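PDB 3KTA: chromosome partition protein Smc from Pyrococcus furiosus, which is probably required for chromosome condensation and partitioning, this chain being the N-terminal part of its ABC-type ATPase head domain. Local coordinates for residues N141-Q145 with G146-K150; R119-R123 with S124-D128. All coordinates share one frame; numbering follows the deposited sequence.

Contact 1 of 2, residues N141-Q145 with G146-K150; sequences NIVLQ and GDITK. With MG (magnesium ion), chain F; AP5 (bis(adenosine)-5'-pentaphosphate), chain E.
Lys150 reaches back along the turn to Ile142, its extended chain setting NZ 2.7 Å from Ile142 O, with the ammonium group tilted 25° from the carbonyl plane. Between these two residues the backbone folds through a type II turn, closed by Asp147 N on Leu144 O at 3.0 Å; Gly146 fills its positive-phi position, where a CB would run into Gln145 O. Inside the bend, Val143 turns its CG1 branch onto the backbone of Ile148, tightly, with CG1 3.4 Å from CA. Water 1 joins Leu144 N to Asp147 OD2 and makes a weak bond to Lys150 NZ. On the ligand side, Gln145 stretches out, CG anti to the backbone N (chi1 -173°), and lays its amide nearly flat over the adenine of bis(adenosine)-5'-pentaphosphate, CD 3.4 Å from C5A. The two ends of that amide divide the work: OE1 binds magnesium at 2.1 Å, while NE2 donates to phosphate oxygen O2G at 3.2 Å. Ser40 OG, O2G and O2D of the ligand and two waters complete the metal's six partners. A glutamine that follows a strand and meets the nucleotide-bound magnesium is the hallmark of the Q-loop of ABC ATPases.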
loop_
_atom_site.group_PDB
_atom_site.type_symbol
_atom_site.label_atom_id
_atom_site.label_comp_id
_atom_site.label_asym_id
_atom_site.label_seq_id
_atom_site.Cartn_x
_atom_site.Cartn_y
_atom_site.Cartn_z
ATOM N N ASN A 141 2.641 -1.463 -5.142
ATOM C CA ASN A 141 2.983 -1.425 -3.719
ATOM C C ASN A 141 1.949 -0.694 -2.890
ATOM O O ASN A 141 2.022 -0.679 -1.659
ATOM C CB ASN A 141 4.361 -0.770 -3.500
ATOM C CG ASN A 141 4.444 0.625 -4.102
ATOM O OD1 ASN A 141 4.285 0.783 -5.310
ATOM N ND2 ASN A 141 4.692 1.641 -3.262
ATOM N N ILE A 142 1.003 -0.058 -3.564
ATOM C CA ILE A 142 -0.081 0.620 -2.861
ATOM C C ILE A 142 -1.339 -0.216 -3.046
ATOM O O ILE A 142 -1.804 -0.414 -4.162
ATOM C CB ILE A 142 -0.234 2.091 -3.331
ATOM C CG1 ILE A 142 0.965 2.928 -2.833
ATOM C CG2 ILE A 142 -1.549 2.693 -2.836
ATOM C CD1 ILE A 142 0.954 4.375 -3.304
ATOM N N VAL A 143 -1.859 -0.775 -1.955
ATOM C CA VAL A 143 -3.033 -1.637 -2.052
ATOM C C VAL A 143 -4.186 -1.027 -1.272
ATOM O O VAL A 143 -4.234 -1.103 -0.034
ATOM C CB VAL A 143 -2.748 -3.067 -1.535
ATOM C CG1 VAL A 143 -3.979 -3.958 -1.734
ATOM C CG2 VAL A 143 -1.511 -3.669 -2.237
ATOM N N LEU A 144 -5.108 -0.395 -1.994
ATOM C CA LEU A 144 -6.198 0.350 -1.366
ATOM C C LEU A 144 -7.245 -0.606 -0.807
ATOM O O LEU A 144 -7.245 -1.803 -1.122
ATOM C CB LEU A 144 -6.829 1.330 -2.361
ATOM C CG LEU A 144 -5.843 2.318 -3.005
ATOM C CD1 LEU A 144 -6.549 3.120 -4.080
ATOM C CD2 LEU A 144 -5.200 3.222 -1.950
ATOM N N GLN A 145 -8.127 -0.075 0.027
ATOM C CA GLN A 145 -9.112 -0.916 0.699
ATOM C C GLN A 145 -9.928 -1.725 -0.311
ATOM O O GLN A 145 -10.425 -1.187 -1.306
ATOM C CB GLN A 145 -10.020 -0.059 1.568
ATOM C CG GLN A 145 -10.966 -0.897 2.441
ATOM C CD GLN A 145 -11.554 -0.096 3.585
ATOM O OE1 GLN A 145 -11.218 1.066 3.783
ATOM N NE2 GLN A 145 -12.454 -0.717 4.344
ATOM N N GLY A 146 -10.037 -3.026 -0.058
ATOM C CA GLY A 146 -10.805 -3.910 -0.915
ATOM C C GLY A 146 -10.141 -4.310 -2.222
ATOM O O GLY A 146 -10.771 -4.974 -3.050
ATOM N N ASP A 147 -8.872 -3.948 -2.403
ATOM C CA ASP A 147 -8.230 -4.100 -3.704
ATOM C C ASP A 147 -7.064 -5.097 -3.720
ATOM O O ASP A 147 -6.338 -5.181 -4.710
ATOM C CB ASP A 147 -7.755 -2.728 -4.203
ATOM C CG ASP A 147 -7.791 -2.604 -5.715
ATOM O OD1 ASP A 147 -8.546 -3.357 -6.365
ATOM O OD2 ASP A 147 -7.065 -1.740 -6.254
ATOM N N ILE A 148 -6.865 -5.860 -2.645
ATOM C CA ILE A 148 -5.724 -6.784 -2.641
ATOM C C ILE A 148 -5.786 -7.789 -3.786
ATOM O O ILE A 148 -4.754 -8.190 -4.323
ATOM C CB ILE A 148 -5.525 -7.533 -1.302
ATOM C CG1 ILE A 148 -4.290 -8.439 -1.390
ATOM C CG2 ILE A 148 -6.744 -8.350 -0.963
ATOM C CD1 ILE A 148 -2.955 -7.700 -1.582
ATOM N N THR A 149 -6.989 -8.181 -4.181
ATOM C CA THR A 149 -7.114 -9.178 -5.228
ATOM C C THR A 149 -6.979 -8.596 -6.630
ATOM O O THR A 149 -7.145 -9.314 -7.608
ATOM C CB THR A 149 -8.429 -9.979 -5.124
ATOM O OG1 THR A 149 -9.546 -9.090 -5.229
ATOM C CG2 THR A 149 -8.490 -10.739 -3.795
ATOM N N LYS A 150 -6.659 -7.306 -6.742
ATOM C CA LYS A 150 -6.342 -6.747 -8.062
ATOM C C LYS A 150 -5.302 -7.618 -8.777
ATOM O O LYS A 150 -5.317 -7.748 -10.002
ATOM C CB LYS A 150 -5.838 -5.299 -7.978
ATOM C CG LYS A 150 -4.517 -5.105 -7.233
ATOM C CD LYS A 150 -4.092 -3.623 -7.230
ATOM C CE LYS A 150 -3.048 -3.342 -6.140
ATOM N NZ LYS A 150 -2.409 -1.994 -6.241
HETATM MG MG MG F . -11.156 2.512 5.276
HETATM P PA AP5 E . -18.464 3.084 4.495
HETATM O O1A AP5 E . -19.549 3.136 5.551
HETATM O O2A AP5 E . -18.667 4.114 3.416
HETATM O O3A AP5 E . -16.990 3.349 5.115
HETATM P PB AP5 E . -16.519 2.788 6.526
HETATM O O1B AP5 E . -17.080 1.398 6.750
HETATM O O2B AP5 E . -16.773 3.761 7.645
HETATM O O3B AP5 E . -14.973 2.772 6.067
HETATM P PG AP5 E . -13.827 2.460 7.087
HETATM O O1G AP5 E . -14.381 1.641 8.237
HETATM O O2G AP5 E . -12.773 1.741 6.306
HETATM O O3G AP5 E . -13.474 3.900 7.635
HETATM P PD AP5 E . -12.082 4.661 7.654
HETATM O O1D AP5 E . -11.543 4.691 9.051
HETATM O O2D AP5 E . -11.119 4.164 6.604
HETATM O O3D AP5 E . -12.629 6.141 7.310
HETATM P PE AP5 E . -12.276 7.008 5.990
HETATM O O1E AP5 E . -10.795 7.307 6.032
HETATM O O2E AP5 E . -12.805 6.352 4.766
HETATM O O5F AP5 E . -18.312 1.596 3.898
HETATM C C5F AP5 E . -19.121 1.066 2.864
HETATM C C4F AP5 E . -18.739 -0.377 2.532
HETATM O O4F AP5 E . -17.532 -0.378 1.789
HETATM C C3F AP5 E . -18.467 -1.231 3.762
HETATM O O3F AP5 E . -18.629 -2.595 3.428
HETATM C C2F AP5 E . -16.994 -0.990 4.006
HETATM O O2F AP5 E . -16.385 -2.082 4.663
HETATM C C1F AP5 E . -16.446 -0.807 2.598
HETATM N N9A AP5 E . -15.438 0.261 2.522
HETATM C C8A AP5 E . -15.198 1.246 3.441
HETATM N N7A AP5 E . -14.213 2.040 2.967
HETATM C C5A AP5 E . -13.818 1.570 1.762
HETATM C C6A AP5 E . -12.847 1.993 0.864
HETATM N N6A AP5 E . -12.003 2.975 1.193
HETATM N N1A AP5 E . -12.674 1.293 -0.304
HETATM C C2A AP5 E . -13.456 0.187 -0.587
HETATM N N3A AP5 E . -14.417 -0.235 0.307
HETATM C C4A AP5 E . -14.587 0.448 1.468
HETATM O O5J AP5 E . -13.057 8.354 6.396
HETATM C C5J AP5 E . -14.440 8.498 6.133
HETATM C C4J AP5 E . -14.866 9.823 6.739
HETATM O O4J AP5 E . -14.164 10.874 6.080
HETATM C C3J AP5 E . -16.362 10.076 6.519
HETATM O O3J AP5 E . -16.930 10.519 7.727
HETATM C C2J AP5 E . -16.353 11.193 5.504
HETATM O O2J AP5 E . -17.520 11.998 5.560
HETATM C C1J AP5 E . -15.072 11.931 5.864
HETATM N N9B AP5 E . -14.683 12.821 4.763
HETATM C C8B AP5 E . -14.284 12.514 3.491
HETATM N N7B AP5 E . -14.049 13.668 2.824
HETATM C C5B AP5 E . -14.304 14.698 3.668
HETATM C C6B AP5 E . -14.244 16.079 3.525
HETATM N N6B AP5 E . -13.993 16.620 2.338
HETATM N N1B AP5 E . -14.575 16.864 4.597
HETATM C C2B AP5 E . -14.970 16.328 5.804
HETATM N N3B AP5 E . -15.027 14.956 5.937
HETATM C C4B AP5 E . -14.703 14.176 4.883
HETATM O O HOH W 1 -5.047 -0.603 -4.963
HETATM O O HOH W 2 -12.455 3.780 4.058
HETATM O O HOH W 3 -9.766 1.385 6.351
#

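Contact 2 of 2, residues R119-R123 with S124-D128; sequences RRATR and SEILD
A capping box opens helix 123-132, where the edge strand 119-121 of the antiparallel sheet passes into the helix, and illustrates how one side chain can start a helix. Thr122 is the N-cap and Glu125 its reciprocal partner. With chi1 at 64°, Thr122 OG1 sits between its own backbone N and carbonyl carbon and accepts from Glu125 N at 3.1 Å. In return Glu125, extended and crossing Thr122 at about a right angle, brings OE1 to within 3.1 Å of Thr122 N; the amide meets the anti side of the carboxylate, 21° out of its plane. The first turns of the helix then close through Ile126 N on Thr122 O and Leu127 N on Arg123 O, the latter at 2.9 Å and almost straight. Ile126 CD1 packs on Ala121 CB at 3.9 Å, and the Ile126 side chain also touches Tyr114 and Leu116 of strand 112-116. One turn along, Leu127 lies over one face of the Arg123 guanidinium, its CD1 methyl 3.3 Å from CZ. Arg123 NH1 is hydrogen-bonded to Gly51 O, and its side chain also rests on Tyr114. With an alanine in place of Arg123, Gly51 O would probably lose this donor and Leu127 CD1 the flat group it lies on. Glu125 uses its second oxygen as well: water 4 donates to OE2 at 2.7 Å and to Arg120 O at 3.0 Å, tying the carboxylate to the strand backbone.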
loop_
_atom_site.group_PDB
_atom_site.type_symbol
_atom_site.label_atom_id
_atom_site.label_comp_id
_atom_site.label_asym_id
_atom_site.label_seq_id
_atom_site.Cartn_x
_atom_site.Cartn_y
_atom_site.Cartn_z
ATOM N N ARG A 119 10.645 24.823 -2.614
ATOM C CA ARG A 119 10.587 25.645 -3.825
ATOM C C ARG A 119 9.412 25.215 -4.694
ATOM O O ARG A 119 9.151 24.024 -4.822
ATOM C CB ARG A 119 11.908 25.543 -4.596
ATOM C CG ARG A 119 13.072 26.114 -3.786
ATOM C CD ARG A 119 14.392 25.391 -4.021
ATOM N NE ARG A 119 15.459 25.771 -3.081
ATOM C CZ ARG A 119 15.284 26.363 -1.893
ATOM N NH1 ARG A 119 14.071 26.671 -1.448
ATOM N NH2 ARG A 119 16.338 26.650 -1.131
ATOM N N ARG A 120 8.689 26.174 -5.274
ATOM C CA ARG A 120 7.583 25.829 -6.169
ATOM C C ARG A 120 8.052 24.908 -7.310
ATOM O O ARG A 120 9.155 25.057 -7.847
ATOM C CB ARG A 120 6.900 27.094 -6.722
ATOM C CG ARG A 120 6.067 27.866 -5.676
ATOM C CD ARG A 120 4.897 27.032 -5.175
ATOM N NE ARG A 120 3.973 26.733 -6.261
ATOM C CZ ARG A 120 3.045 27.575 -6.700
ATOM N NH1 ARG A 120 2.895 28.770 -6.128
ATOM N NH2 ARG A 120 2.258 27.218 -7.707
ATOM N N ALA A 121 7.213 23.934 -7.650
ATOM C CA ALA A 121 7.554 22.911 -8.637
ATOM C C ALA A 121 6.326 22.633 -9.488
ATOM O O ALA A 121 5.220 22.971 -9.094
ATOM C CB ALA A 121 7.990 21.627 -7.923
ATOM N N THR A 122 6.509 22.006 -10.648
ATOM C CA THR A 122 5.369 21.596 -11.466
ATOM C C THR A 122 5.010 20.148 -11.166
ATOM O O THR A 122 5.808 19.416 -10.579
ATOM C CB THR A 122 5.697 21.655 -12.958
ATOM O OG1 THR A 122 6.739 20.718 -13.244
ATOM C CG2 THR A 122 6.167 23.049 -13.341
ATOM N N ARG A 123 3.830 19.721 -11.602
ATOM C CA ARG A 123 3.446 18.330 -11.385
ATOM C C ARG A 123 4.435 17.369 -12.046
ATOM O O ARG A 123 4.882 16.412 -11.426
ATOM C CB ARG A 123 2.025 18.040 -11.872
ATOM C CG ARG A 123 1.633 16.584 -11.642
ATOM C CD ARG A 123 0.200 16.268 -12.021
ATOM N NE ARG A 123 -0.112 14.888 -11.655
ATOM C CZ ARG A 123 0.098 13.836 -12.442
ATOM N NH1 ARG A 123 -0.211 12.616 -12.013
ATOM N NH2 ARG A 123 0.606 14.000 -13.661
ATOM N N SER A 124 4.782 17.630 -13.300
ATOM C CA SER A 124 5.658 16.718 -14.025
ATOM C C SER A 124 7.018 16.631 -13.362
ATOM O O SER A 124 7.652 15.584 -13.368
ATOM C CB SER A 124 5.810 17.140 -15.489
ATOM O OG SER A 124 6.545 18.342 -15.597
ATOM N N GLU A 125 7.464 17.742 -12.789
ATOM C CA GLU A 125 8.741 17.766 -12.092
ATOM C C GLU A 125 8.682 16.802 -10.906
ATOM O O GLU A 125 9.611 16.020 -10.691
ATOM C CB GLU A 125 9.070 19.201 -11.658
ATOM C CG GLU A 125 10.256 19.379 -10.725
ATOM C CD GLU A 125 10.523 20.851 -10.439
ATOM O OE1 GLU A 125 9.620 21.688 -10.683
ATOM O OE2 GLU A 125 11.631 21.167 -9.964
ATOM N N ILE A 126 7.572 16.849 -10.170
ATOM C CA ILE A 126 7.354 15.956 -9.024
ATOM C C ILE A 126 7.279 14.494 -9.480
ATOM O O ILE A 126 7.916 13.615 -8.902
ATOM C CB ILE A 126 6.048 16.320 -8.270
ATOM C CG1 ILE A 126 6.133 17.723 -7.644
ATOM C CG2 ILE A 126 5.701 15.244 -7.206
ATOM C CD1 ILE A 126 7.365 17.930 -6.781
ATOM N N LEU A 127 6.486 14.236 -10.510
ATOM C CA LEU A 127 6.321 12.875 -11.006
ATOM C C LEU A 127 7.651 12.295 -11.450
ATOM O O LEU A 127 7.951 11.131 -11.198
ATOM C CB LEU A 127 5.333 12.835 -12.169
ATOM C CG LEU A 127 3.871 13.205 -11.926
ATOM C CD1 LEU A 127 3.019 12.458 -12.936
ATOM C CD2 LEU A 127 3.432 12.888 -10.505
ATOM N N ASP A 128 8.466 13.108 -12.108
ATOM C CA ASP A 128 9.742 12.605 -12.596
ATOM C C ASP A 128 10.694 12.220 -11.463
ATOM O O ASP A 128 11.366 11.193 -11.548
ATOM C CB ASP A 128 10.396 13.582 -13.584
ATOM C CG ASP A 128 9.635 13.674 -14.903
ATOM O OD1 ASP A 128 8.764 12.818 -15.164
ATOM O OD2 ASP A 128 9.907 14.611 -15.684
HETATM O O HOH W 4 11.437 23.165 -8.148
#

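Both contacts are local, each within one continuous run of ten residues, in the N-terminal part of the ATPase head. Contact 2 comes first, where strand 119-121, outermost within this chain in the antiparallel sheet, passes into helix 123-132; strand 142-143 and contact 1 follow. Their centres lie 27 Å apart on opposite sides of the chain's centre, and even their nearest atoms stay about 11 Å apart. Residues 141-150 bring Gln145 to the nucleotide site, while Ile142 and Leu144 lie on helix 39-49, and strand 142-143 pairs in parallel with a strand of the neighbouring chain. Contact 2 lies at the surface, away from the nucleotide and the magnesium. One thus starts a helix beside the sheet, while the other brings a glutamine to the nucleotide and its metal.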